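Local coordinates for protein tRNA modification GTPase MnmE (Chlorobium tepidum, PDB 3GEE) that probably hydrolyses GTP and, as a dimer working with MnmG, takes part in adding a carboxymethylaminomethyl group to the wobble uridine of certain tRNAs, at residues 32-37 with 96-101; 19-24 with 110-115; 65-70 with 79-84. All blocks are in the same frame, centred on the assembly; numbering follows the deposited sequence.

Contact 1 (32-37 with 96-101); sequences IVRISG and MVEFTC. With FON (N-{[4-({[(6R)-2-amino-5-formyl-4-oxo-1,4,5,6,7,8-hexahydropteridin-6-yl]methyl}amino)phenyl]carbonyl}-L-glutamic acid), chain C; FON (N-{[4-({[(6R)-2-amino-5-formyl-4-oxo-1,4,5,6,7,8-hexahydropteridin-6-yl]methyl}amino)phenyl]carbonyl}-L-glutamic acid), chain B.
Arg-34 and Glu-98 sit side by side at the heart of a folate site, on neighbouring antiparallel strands of the N-terminal domain's sheet. Glu-98 has CG beside its backbone N, and the extended chain (chi2 -178°) carries the carboxylate out to the pterin edge of the chain C folinic acid, nearly coplanar with it. NA2 of that folate donates to Glu-98 OE1 at 2.6 Å, while Glu-98 OE2 lies 2.8 Å from N3 of the same folate. Arg-34 starts with CG between its backbone N and carbonyl carbon (chi1 61°) and bends twice more; this brings Arg-34 NE alongside the acid as a salt bridge, 3.6 Å from Glu-98 OE2. At the far end of the guanidinium, Arg-34 NH2 makes a weak hydrogen bond to O4 of the chain C folate, 3.1 Å away. An alanine in place of Glu-98 would lose the acceptor for NA2 and is likely to leave the Arg-34 guanidinium freer to swing away from O4. Met-96 CE rests 4.0 Å from Arg-34 NE. At the other end of the strand, Thr-100 O accepts from N8 of the chain B folate, in a bond modelled so short that its length is doubtful.

Val-33 pairs with Phe-99, and Ile-35 with Val-97, through the backbone; Ile-35 N to Val-97 O is 3.1 Å and nearly straight, its partner bond weak. On the face bearing Ile-35 and Val-97, Ile-35 CG1 meets Val-97 CG1 at 3.6 Å. The two faces have different company: Arg-34 and Ile-32 look toward the second subunit, with Lys-476 close to the guanidinium, whereas Val-33, Ile-35, Val-97 and Phe-99 pack against helices 40-47 and 105-117, and strands 18-21 and 76-85 flank the pair.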
loop_
_atom_site.group_PDB
_atom_site.type_symbol
_atom_site.label_atom_id
_atom_site.label_comp_id
_atom_site.label_asym_id
_atom_site.label_seq_id
_atom_site.Cartn_x
_atom_site.Cartn_y
_atom_site.Cartn_z
ATOM N N ILE A 32 -3.382 -5.464 6.566
ATOM C CA ILE A 32 -3.659 -6.842 6.956
ATOM C C ILE A 32 -2.359 -7.619 7.181
ATOM O O ILE A 32 -1.576 -7.814 6.245
ATOM C CB ILE A 32 -4.459 -7.593 5.864
ATOM C CG1 ILE A 32 -5.791 -6.907 5.577
ATOM C CG2 ILE A 32 -4.673 -9.058 6.252
ATOM C CD1 ILE A 32 -6.385 -7.311 4.243
ATOM N N VAL A 33 -2.129 -8.061 8.412
ATOM C CA VAL A 33 -1.104 -9.069 8.665
ATOM C C VAL A 33 -1.811 -10.417 8.639
ATOM O O VAL A 33 -2.784 -10.618 9.384
ATOM C CB VAL A 33 -0.397 -8.872 10.023
ATOM C CG1 VAL A 33 0.553 -10.028 10.295
ATOM C CG2 VAL A 33 0.363 -7.546 10.054
ATOM N N ARG A 34 -1.356 -11.332 7.777
ATOM C CA ARG A 34 -1.988 -12.659 7.703
ATOM C C ARG A 34 -1.056 -13.809 8.062
ATOM O O ARG A 34 0.021 -13.957 7.488
ATOM C CB ARG A 34 -2.718 -12.897 6.365
ATOM C CG ARG A 34 -1.865 -12.850 5.119
ATOM C CD ARG A 34 -2.168 -14.033 4.206
ATOM N NE ARG A 34 -3.337 -13.867 3.342
ATOM C CZ ARG A 34 -3.319 -14.037 2.020
ATOM N NH1 ARG A 34 -2.200 -14.367 1.388
ATOM N NH2 ARG A 34 -4.429 -13.881 1.322
ATOM N N ILE A 35 -1.474 -14.612 9.037
ATOM C CA ILE A 35 -0.681 -15.756 9.484
ATOM C C ILE A 35 -1.390 -17.075 9.186
ATOM O O ILE A 35 -2.616 -17.136 9.193
ATOM C CB ILE A 35 -0.295 -15.639 10.971
ATOM C CG1 ILE A 35 -1.451 -16.034 11.886
ATOM C CG2 ILE A 35 0.124 -14.217 11.283
ATOM C CD1 ILE A 35 -1.030 -16.290 13.344
ATOM N N SER A 36 -0.611 -18.117 8.905
ATOM C CA SER A 36 -1.161 -19.402 8.485
ATOM C C SER A 36 -0.259 -20.554 8.899
ATOM O O SER A 36 0.944 -20.375 9.071
ATOM C CB SER A 36 -1.371 -19.428 6.968
ATOM O OG SER A 36 -1.891 -20.678 6.540
ATOM N N GLY A 37 -0.848 -21.734 9.068
ATOM C CA GLY A 37 -0.083 -22.919 9.434
ATOM C C GLY A 37 -0.478 -23.570 10.742
ATOM O O GLY A 37 -1.455 -23.182 11.378
ATOM N N MET A 96 -5.806 -20.435 9.493
ATOM C CA MET A 96 -5.268 -19.088 9.472
ATOM C C MET A 96 -6.138 -18.059 10.159
ATOM O O MET A 96 -7.366 -18.171 10.178
ATOM C CB MET A 96 -4.903 -18.646 8.047
ATOM C CG MET A 96 -5.929 -18.911 6.967
ATOM S SD MET A 96 -5.162 -18.716 5.339
ATOM C CE MET A 96 -5.038 -16.925 5.211
ATOM N N VAL A 97 -5.472 -17.070 10.746
ATOM C CA VAL A 97 -6.134 -15.861 11.216
ATOM C C VAL A 97 -5.533 -14.672 10.484
ATOM O O VAL A 97 -4.361 -14.704 10.114
ATOM C CB VAL A 97 -6.078 -15.709 12.759
ATOM C CG1 VAL A 97 -4.772 -16.217 13.307
ATOM C CG2 VAL A 97 -6.329 -14.274 13.189
ATOM N N GLU A 98 -6.358 -13.657 10.236
ATOM C CA GLU A 98 -5.943 -12.449 9.531
ATOM C C GLU A 98 -6.281 -11.217 10.356
ATOM O O GLU A 98 -7.453 -10.821 10.470
ATOM C CB GLU A 98 -6.637 -12.334 8.174
ATOM C CG GLU A 98 -6.261 -13.388 7.159
ATOM C CD GLU A 98 -6.949 -13.178 5.823
ATOM O OE1 GLU A 98 -7.872 -12.331 5.751
ATOM O OE2 GLU A 98 -6.564 -13.861 4.844
ATOM N N PHE A 99 -5.255 -10.609 10.936
ATOM C CA PHE A 99 -5.437 -9.367 11.658
ATOM C C PHE A 99 -5.461 -8.226 10.658
ATOM O O PHE A 99 -4.538 -8.079 9.859
ATOM C CB PHE A 99 -4.302 -9.171 12.653
ATOM C CG PHE A 99 -4.194 -10.266 13.659
ATOM C CD1 PHE A 99 -4.958 -10.235 14.823
ATOM C CD2 PHE A 99 -3.341 -11.336 13.446
ATOM C CE1 PHE A 99 -4.868 -11.247 15.761
ATOM C CE2 PHE A 99 -3.249 -12.359 14.379
ATOM C CZ PHE A 99 -4.012 -12.310 15.540
ATOM N N THR A 100 -6.523 -7.436 10.662
ATOM C CA THR A 100 -6.464 -6.205 9.911
ATOM C C THR A 100 -6.394 -5.069 10.919
ATOM O O THR A 100 -7.294 -4.904 11.742
ATOM C CB THR A 100 -7.598 -6.035 8.860
ATOM O OG1 THR A 100 -8.405 -4.903 9.186
ATOM C CG2 THR A 100 -8.445 -7.295 8.727
ATOM N N CYS A 101 -5.296 -4.313 10.863
ATOM C CA CYS A 101 -4.988 -3.276 11.852
ATOM C C CYS A 101 -4.946 -1.901 11.206
ATOM O O CYS A 101 -5.169 -1.782 10.002
ATOM C CB CYS A 101 -3.633 -3.569 12.472
ATOM S SG CYS A 101 -2.328 -3.563 11.245
HETATM N N1 FON C . -9.855 -11.764 1.752
HETATM C C2 FON C . -9.354 -12.252 2.905
HETATM N NA2 FON C . -9.720 -11.670 4.077
HETATM N N3 FON C . -8.497 -13.307 2.933
HETATM C C4 FON C . -8.088 -13.937 1.810
HETATM O O4 FON C . -7.299 -14.901 1.908
HETATM C C4A FON C . -8.602 -13.426 0.506
HETATM N N5 FON C . -8.356 -13.918 -0.781
HETATM C C6 FON C . -9.588 -13.899 -1.592
HETATM C C7 FON C . -9.746 -12.413 -1.894
HETATM N N8 FON C . -10.036 -11.783 -0.614
HETATM C C8A FON C . -9.537 -12.282 0.555
HETATM C C9 FON C . -9.580 -14.775 -2.847
HETATM N N10 FON C . -9.181 -16.148 -2.570
HETATM C C11 FON C . -10.848 -18.976 0.011
HETATM C C12 FON C . -10.746 -19.203 -1.360
HETATM C C13 FON C . -10.189 -18.246 -2.206
HETATM C C14 FON C . -9.738 -17.032 -1.695
HETATM C C15 FON C . -9.825 -16.807 -0.312
HETATM C C16 FON C . -10.383 -17.766 0.538
HETATM C C FON C . -11.455 -20.051 0.878
HETATM O O FON C . -11.660 -19.833 2.063
HETATM N N FON C . -11.732 -21.230 0.305
HETATM C CA FON C . -12.861 -22.112 0.583
HETATM C CB FON C . -14.201 -21.475 0.198
HETATM C CG FON C . -15.426 -22.233 0.722
HETATM C CD FON C . -16.531 -21.279 1.136
HETATM O OE1 FON C . -16.448 -20.718 2.254
HETATM O OE2 FON C . -17.494 -21.085 0.353
HETATM C CT FON C . -12.677 -23.409 -0.161
HETATM O O1 FON C . -12.878 -24.492 0.438
HETATM O O2 FON C . -12.325 -23.353 -1.362
HETATM C CP1 FON C . -7.213 -14.296 -1.168
HETATM O O3 FON C . -6.647 -13.725 -2.085
HETATM N N1 FON B . -10.327 -4.103 10.729
HETATM C C2 FON B . -11.423 -4.083 9.945
HETATM N NA2 FON B . -11.690 -5.162 9.163
HETATM N N3 FON B . -12.270 -3.020 9.909
HETATM C C4 FON B . -12.072 -1.912 10.657
HETATM O O4 FON B . -12.890 -0.970 10.577
HETATM C C4A FON B . -10.863 -1.877 11.532
HETATM N N5 FON B . -10.454 -0.870 12.414
HETATM C C6 FON B . -9.937 -1.451 13.666
HETATM C C7 FON B . -8.583 -1.996 13.229
HETATM N N8 FON B . -8.879 -3.088 12.311
HETATM C C8A FON B . -9.994 -3.073 11.523
HETATM C C9 FON B . -9.850 -0.500 14.863
HETATM N N10 FON B . -11.101 0.203 15.112
HETATM C C11 FON B . -14.919 -1.281 15.923
HETATM C C12 FON B . -14.250 -0.448 16.817
HETATM C C13 FON B . -12.975 0.036 16.530
HETATM C C14 FON B . -12.337 -0.322 15.346
HETATM C C15 FON B . -13.015 -1.148 14.437
HETATM C C16 FON B . -14.293 -1.634 14.722
HETATM C C FON B . -16.299 -1.769 16.286
HETATM O O FON B . -16.861 -2.589 15.575
HETATM N N FON B . -16.871 -1.257 17.384
HETATM C CA FON B . -17.737 -1.944 18.339
HETATM C CB FON B . -16.998 -3.053 19.096
HETATM C CG FON B . -17.917 -3.981 19.898
HETATM C CD FON B . -17.423 -5.415 19.862
HETATM O OE1 FON B . -17.673 -6.107 18.847
HETATM O OE2 FON B . -16.786 -5.865 20.846
HETATM C CT FON B . -18.296 -0.941 19.315
HETATM O O1 FON B . -19.517 -0.977 19.596
HETATM O O2 FON B . -17.510 -0.102 19.812
HETATM C CP1 FON B . -10.512 0.361 12.130
HETATM O O3 FON B . -9.497 1.033 12.068
#

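Contact 2 (19-24 with 110-115); sequences AAIATP and RVLRLM
Leu-112 lays its isobutyl group against the backbone of Ala-19 and Ala-20, where helix 105-117 packs lengthwise, antiparallel, along strand 18-21 of the folate-binding domain's sheet. This helix is the connection of a beta-alpha-beta crossover, leading from strand 96-102 to strand 121-122 and running over strands that lie between them. Its short segment is almost exactly antiparallel to strand 19-21, at 174°, with the axes 8.2 Å apart.

Leu-112 splits its two methyls between neighbours. CD1 comes down on the main chain, 3.6 Å from Ala-20 N, and also touches Ala-19 CB at 3.9 Å. CD2 turns the other way, to Ile-21 CG1 at 3.7 Å, and the two side chains cross at about a right angle. With CG trans to the backbone N (chi1 179°), the leucine stretches away from the helix axis far enough to reach the strand. The small alanine at position 19 points at the helix, whereas the CB of Ala-20 points away, to the face where Arg-34 lies.

A shell further out, Ala-19 is tied by backbone hydrogen bonds to Arg-121 and Ala-123, and Ala-20 to Arg-34, which holds strand 18-21 between its two neighbours in the sheet. On the helix, Val-111 settles on Val-33, and the rest of the Met-115 side chain bends away from the strand to pack on Ile-35 and Val-47. Ala-22 makes a backbone hydrogen bond to the second subunit. What remains of Met-115 against the strand is its first side-chain carbon: Met-115 CB stands 3.8 Å from Ala-19 CB.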
loop_
_atom_site.group_PDB
_atom_site.type_symbol
_atom_site.label_atom_id
_atom_site.label_comp_id
_atom_site.label_asym_id
_atom_site.label_seq_id
_atom_site.Cartn_x
_atom_site.Cartn_y
_atom_site.Cartn_z
ATOM N N ALA A 19 3.983 -15.750 8.949
ATOM C CA ALA A 19 3.316 -14.451 9.006
ATOM C C ALA A 19 3.853 -13.533 7.911
ATOM O O ALA A 19 4.984 -13.713 7.451
ATOM C CB ALA A 19 3.517 -13.818 10.371
ATOM N N ALA A 20 3.041 -12.555 7.506
ATOM C CA ALA A 20 3.398 -11.599 6.466
ATOM C C ALA A 20 2.421 -10.432 6.411
ATOM O O ALA A 20 1.222 -10.602 6.642
ATOM C CB ALA A 20 3.442 -12.282 5.122
ATOM N N ILE A 21 2.946 -9.245 6.114
ATOM C CA ILE A 21 2.134 -8.091 5.751
ATOM C C ILE A 21 1.541 -8.456 4.403
ATOM O O ILE A 21 2.271 -8.875 3.512
ATOM C CB ILE A 21 3.006 -6.833 5.568
ATOM C CG1 ILE A 21 4.099 -6.747 6.655
ATOM C CG2 ILE A 21 2.152 -5.591 5.454
ATOM C CD1 ILE A 21 3.824 -5.803 7.802
ATOM N N ALA A 22 0.227 -8.328 4.251
ATOM C CA ALA A 22 -0.443 -8.825 3.045
ATOM C C ALA A 22 -0.891 -7.698 2.127
ATOM O O ALA A 22 -1.256 -7.926 0.968
ATOM C CB ALA A 22 -1.620 -9.708 3.421
ATOM N N THR A 23 -0.859 -6.485 2.666
ATOM C CA THR A 23 -1.271 -5.277 1.958
ATOM C C THR A 23 -0.054 -4.492 1.445
ATOM O O THR A 23 1.063 -4.715 1.916
ATOM C CB THR A 23 -2.094 -4.401 2.897
ATOM O OG1 THR A 23 -1.407 -4.281 4.154
ATOM C CG2 THR A 23 -3.452 -5.038 3.121
ATOM N N PRO A 24 -0.258 -3.581 0.471
ATOM C CA PRO A 24 0.871 -2.833 -0.087
ATOM C C PRO A 24 1.562 -1.977 0.958
ATOM O O PRO A 24 0.921 -1.493 1.884
ATOM C CB PRO A 24 0.216 -1.929 -1.136
ATOM C CG PRO A 24 -1.049 -2.592 -1.474
ATOM C CD PRO A 24 -1.521 -3.197 -0.179
ATOM N N ARG A 110 5.009 -3.366 13.740
ATOM C CA ARG A 110 4.924 -3.840 15.110
ATOM C C ARG A 110 4.102 -5.121 15.196
ATOM O O ARG A 110 4.489 -6.066 15.899
ATOM C CB ARG A 110 4.311 -2.769 16.010
ATOM C CG ARG A 110 5.267 -2.167 17.006
ATOM C CD ARG A 110 5.601 -3.165 18.112
ATOM N NE ARG A 110 5.810 -2.496 19.396
ATOM C CZ ARG A 110 5.802 -3.113 20.574
ATOM N NH1 ARG A 110 5.600 -4.428 20.646
ATOM N NH2 ARG A 110 5.996 -2.411 21.687
ATOM N N VAL A 111 2.976 -5.145 14.478
ATOM C CA VAL A 111 2.099 -6.306 14.444
ATOM C C VAL A 111 2.842 -7.514 13.885
ATOM O O VAL A 111 2.833 -8.589 14.498
ATOM C CB VAL A 111 0.828 -6.048 13.604
ATOM C CG1 VAL A 111 -0.059 -7.296 13.564
ATOM C CG2 VAL A 111 0.053 -4.859 14.153
ATOM N N LEU A 112 3.492 -7.336 12.733
ATOM C CA LEU A 112 4.247 -8.420 12.116
ATOM C C LEU A 112 5.296 -8.972 13.077
ATOM O O LEU A 112 5.464 -10.183 13.189
ATOM C CB LEU A 112 4.889 -7.979 10.798
ATOM C CG LEU A 112 5.734 -9.047 10.086
ATOM C CD1 LEU A 112 4.879 -10.236 9.626
ATOM C CD2 LEU A 112 6.503 -8.461 8.922
ATOM N N ARG A 113 5.982 -8.079 13.782
ATOM C CA ARG A 113 7.009 -8.484 14.729
ATOM C C ARG A 113 6.406 -9.311 15.860
ATOM O O ARG A 113 6.997 -10.299 16.295
ATOM C CB ARG A 113 7.730 -7.266 15.302
ATOM C CG ARG A 113 9.183 -7.537 15.649
ATOM C CD ARG A 113 9.548 -7.037 17.044
ATOM N NE ARG A 113 9.276 -5.614 17.250
ATOM C CZ ARG A 113 9.584 -4.941 18.358
ATOM N NH1 ARG A 113 9.294 -3.647 18.449
ATOM N NH2 ARG A 113 10.181 -5.556 19.375
ATOM N N LEU A 114 5.226 -8.899 16.324
ATOM C CA LEU A 114 4.537 -9.575 17.420
ATOM C C LEU A 114 4.254 -11.032 17.062
ATOM O O LEU A 114 4.545 -11.941 17.846
ATOM C CB LEU A 114 3.245 -8.835 17.778
ATOM C CG LEU A 114 2.493 -9.271 19.035
ATOM C CD1 LEU A 114 3.296 -8.982 20.282
ATOM C CD2 LEU A 114 1.154 -8.572 19.110
ATOM N N MET A 115 3.701 -11.238 15.868
ATOM C CA MET A 115 3.531 -12.566 15.289
ATOM C C MET A 115 4.849 -13.333 15.233
ATOM O O MET A 115 4.916 -14.495 15.638
ATOM C CB MET A 115 2.944 -12.445 13.882
ATOM C CG MET A 115 1.410 -12.474 13.784
ATOM S SD MET A 115 0.451 -11.953 15.226
ATOM C CE MET A 115 0.484 -13.452 16.209
#

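Contact 3 (65-70 with 79-84); sequences AHFGRL and EVIALV. With FON (N-{[4-({[(6R)-2-amino-5-formyl-4-oxo-1,4,5,6,7,8-hexahydropteridin-6-yl]methyl}amino)phenyl]carbonyl}-L-glutamic acid), chain B.
His-66 and Ala-82 exchange a pair of backbone hydrogen bonds, and Gly-68 and Val-80 another. The straightest of the four, at 165°, runs from Ala-82 N to His-66 O over 2.7 Å. Ile-81 CA, between the pairs, and Ala-65 CA, just outside them, make CA-H...O contacts with His-66 O and Ala-82 O.

The charged contact is slight: Arg-69 NH2 and Glu-79 OE2 form a long salt bridge of 3.7 Å, the oxygen lying at the guanidinium edge with the two planes 25° apart.

These strands are the arms of the beta hairpin 64-71/76-85, and the face bearing Phe-67, Glu-79 and Ile-81 belongs to the pocket of the chain B folate. Phe-67 has CG opposite its backbone N (chi1 171°), which sets the ring against the folate: the aminobenzoyl ring lies over one face, displaced toward the rim, with C13 3.4 Å from Phe-67 CE1. Glu-79 OE1 lies at the ring's edge, in its plane, and Ile-81 CB meets the pterin N1 at 3.6 Å.

Apolar packing on the other face joins Leu-70 CD1 to Val-80 CG1 at 3.6 Å, with Phe-99 of the next strand against both residues. There too, Val-84 CG2 reaches His-66 CD2 at 3.7 Å.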
loop_
_atom_site.group_PDB
_atom_site.type_symbol
_atom_site.label_atom_id
_atom_site.label_comp_id
_atom_site.label_asym_id
_atom_site.label_seq_id
_atom_site.Cartn_x
_atom_site.Cartn_y
_atom_site.Cartn_z
ATOM N N ALA A 65 -15.365 -13.095 12.643
ATOM C CA ALA A 65 -14.488 -11.955 12.926
ATOM C C ALA A 65 -14.561 -11.540 14.387
ATOM O O ALA A 65 -15.616 -11.645 15.012
ATOM C CB ALA A 65 -14.840 -10.786 12.031
ATOM N N HIS A 66 -13.443 -11.061 14.925
ATOM C CA HIS A 66 -13.348 -10.736 16.347
ATOM C C HIS A 66 -12.603 -9.438 16.616
ATOM O O HIS A 66 -11.445 -9.277 16.229
ATOM C CB HIS A 66 -12.685 -11.886 17.093
ATOM C CG HIS A 66 -13.278 -13.215 16.769
ATOM N ND1 HIS A 66 -14.324 -13.753 17.484
ATOM C CD2 HIS A 66 -13.003 -14.094 15.780
ATOM C CE1 HIS A 66 -14.654 -14.920 16.961
ATOM N NE2 HIS A 66 -13.869 -15.150 15.926
ATOM N N PHE A 67 -13.279 -8.518 17.290
ATOM C CA PHE A 67 -12.700 -7.226 17.605
ATOM C C PHE A 67 -12.010 -7.266 18.953
ATOM O O PHE A 67 -12.659 -7.429 19.988
ATOM C CB PHE A 67 -13.773 -6.133 17.589
ATOM C CG PHE A 67 -13.290 -4.818 18.100
ATOM C CD1 PHE A 67 -12.340 -4.089 17.397
ATOM C CD2 PHE A 67 -13.766 -4.308 19.291
ATOM C CE1 PHE A 67 -11.880 -2.867 17.880
ATOM C CE2 PHE A 67 -13.315 -3.087 19.780
ATOM C CZ PHE A 67 -12.373 -2.365 19.073
ATOM N N GLY A 68 -10.692 -7.113 18.940
ATOM C CA GLY A 68 -9.918 -7.076 20.177
ATOM C C GLY A 68 -8.644 -6.262 20.080
ATOM O O GLY A 68 -8.497 -5.423 19.187
ATOM N N ARG A 69 -7.722 -6.516 21.004
ATOM C CA ARG A 69 -6.460 -5.790 21.066
ATOM C C ARG A 69 -5.273 -6.736 21.000
ATOM O O ARG A 69 -5.339 -7.858 21.504
ATOM C CB ARG A 69 -6.383 -4.967 22.348
ATOM C CG ARG A 69 -7.290 -3.765 22.343
ATOM C CD ARG A 69 -7.285 -3.052 23.679
ATOM N NE ARG A 69 -8.043 -1.806 23.598
ATOM C CZ ARG A 69 -8.188 -0.942 24.597
ATOM N NH1 ARG A 69 -7.627 -1.175 25.779
ATOM N NH2 ARG A 69 -8.897 0.164 24.413
ATOM N N LEU A 70 -4.191 -6.287 20.369
ATOM C CA LEU A 70 -2.943 -7.039 20.383
ATOM C C LEU A 70 -2.053 -6.500 21.493
ATOM O O LEU A 70 -2.098 -5.313 21.809
ATOM C CB LEU A 70 -2.251 -6.963 19.027
ATOM C CG LEU A 70 -2.971 -7.702 17.898
ATOM C CD1 LEU A 70 -2.423 -7.292 16.544
ATOM C CD2 LEU A 70 -2.868 -9.209 18.095
ATOM N N GLU A 79 -5.486 -1.852 18.157
ATOM C CA GLU A 79 -6.850 -2.331 18.167
ATOM C C GLU A 79 -7.091 -2.925 16.796
ATOM O O GLU A 79 -7.024 -2.212 15.798
ATOM C CB GLU A 79 -7.780 -1.151 18.371
ATOM C CG GLU A 79 -8.954 -1.422 19.263
ATOM C CD GLU A 79 -9.668 -0.142 19.640
ATOM O OE1 GLU A 79 -9.938 0.672 18.724
ATOM O OE2 GLU A 79 -9.949 0.047 20.849
ATOM N N VAL A 80 -7.355 -4.226 16.732
ATOM C CA VAL A 80 -7.511 -4.908 15.439
ATOM C C VAL A 80 -8.829 -5.672 15.322
ATOM O O VAL A 80 -9.652 -5.639 16.239
ATOM C CB VAL A 80 -6.330 -5.867 15.155
ATOM C CG1 VAL A 80 -5.001 -5.132 15.308
ATOM C CG2 VAL A 80 -6.382 -7.089 16.069
ATOM N N ILE A 81 -9.025 -6.328 14.179
ATOM C CA ILE A 81 -10.114 -7.284 13.996
ATOM C C ILE A 81 -9.534 -8.587 13.469
ATOM O O ILE A 81 -8.901 -8.614 12.403
ATOM C CB ILE A 81 -11.233 -6.748 13.069
ATOM C CG1 ILE A 81 -12.095 -5.743 13.836
ATOM C CG2 ILE A 81 -12.087 -7.895 12.517
ATOM C CD1 ILE A 81 -13.328 -5.259 13.101
ATOM N N ALA A 82 -9.726 -9.663 14.227
ATOM C CA ALA A 82 -9.183 -10.958 13.837
ATOM C C ALA A 82 -10.219 -11.733 13.045
ATOM O O ALA A 82 -11.393 -11.772 13.419
ATOM C CB ALA A 82 -8.723 -11.743 15.053
ATOM N N LEU A 83 -9.787 -12.324 11.935
ATOM C CA LEU A 83 -10.662 -13.151 11.121
ATOM C C LEU A 83 -10.171 -14.586 11.156
ATOM O O LEU A 83 -9.102 -14.904 10.618
ATOM C CB LEU A 83 -10.735 -12.641 9.681
ATOM C CG LEU A 83 -11.749 -13.289 8.733
ATOM C CD1 LEU A 83 -13.114 -13.437 9.379
ATOM C CD2 LEU A 83 -11.869 -12.484 7.455
ATOM N N VAL A 84 -10.956 -15.447 11.796
ATOM C CA VAL A 84 -10.618 -16.858 11.910
ATOM C C VAL A 84 -11.039 -17.600 10.640
ATOM O O VAL A 84 -12.131 -17.374 10.114
ATOM C CB VAL A 84 -11.279 -17.486 13.173
ATOM C CG1 VAL A 84 -10.984 -18.974 13.269
ATOM C CG2 VAL A 84 -10.810 -16.767 14.442
HETATM N N1 FON B . -10.327 -4.103 10.729
HETATM C C2 FON B . -11.423 -4.083 9.945
HETATM N NA2 FON B . -11.690 -5.162 9.163
HETATM N N3 FON B . -12.270 -3.020 9.909
HETATM C C4 FON B . -12.072 -1.912 10.657
HETATM O O4 FON B . -12.890 -0.970 10.577
HETATM C C4A FON B . -10.863 -1.877 11.532
HETATM N N5 FON B . -10.454 -0.870 12.414
HETATM C C6 FON B . -9.937 -1.451 13.666
HETATM C C7 FON B . -8.583 -1.996 13.229
HETATM N N8 FON B . -8.879 -3.088 12.311
HETATM C C8A FON B . -9.994 -3.073 11.523
HETATM C C9 FON B . -9.850 -0.500 14.863
HETATM N N10 FON B . -11.101 0.203 15.112
HETATM C C11 FON B . -14.919 -1.281 15.923
HETATM C C12 FON B . -14.250 -0.448 16.817
HETATM C C13 FON B . -12.975 0.036 16.530
HETATM C C14 FON B . -12.337 -0.322 15.346
HETATM C C15 FON B . -13.015 -1.148 14.437
HETATM C C16 FON B . -14.293 -1.634 14.722
HETATM C C FON B . -16.299 -1.769 16.286
HETATM O O FON B . -16.861 -2.589 15.575
HETATM N N FON B . -16.871 -1.257 17.384
HETATM C CA FON B . -17.737 -1.944 18.339
HETATM C CB FON B . -16.998 -3.053 19.096
HETATM C CG FON B . -17.917 -3.981 19.898
HETATM C CD FON B . -17.423 -5.415 19.862
HETATM O OE1 FON B . -17.673 -6.107 18.847
HETATM O OE2 FON B . -16.786 -5.865 20.846
HETATM C CT FON B . -18.296 -0.941 19.315
HETATM O O1 FON B . -19.517 -0.977 19.596
HETATM O O2 FON B . -17.510 -0.102 19.812
HETATM C CP1 FON B . -10.512 0.361 12.130
HETATM O O3 FON B . -9.497 1.033 12.068
#

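How the contacts relate
From the N terminus the chain enters contact 2 at 19-24 and contact 1 at 32-37, then reaches 65-70. Segment 79-84 turns straight back to close contact 3, the shortest loop; 96-101 next closes contact 1 around it, and 110-115 closes contact 2 around both. The three loops are thus concentric, and none cross. Backbone bonds join the adjacent strands: Arg-34 N reaches Ala-20 O at 2.9 Å, and Glu-98 N reaches Leu-83 O at 3.0 Å. Contacts 1 and 3 both touch the chain B folate, while contact 2 sets on the sheet helix 105-117, whose Val-111 and Leu-114 reach Leu-70 of contact 3.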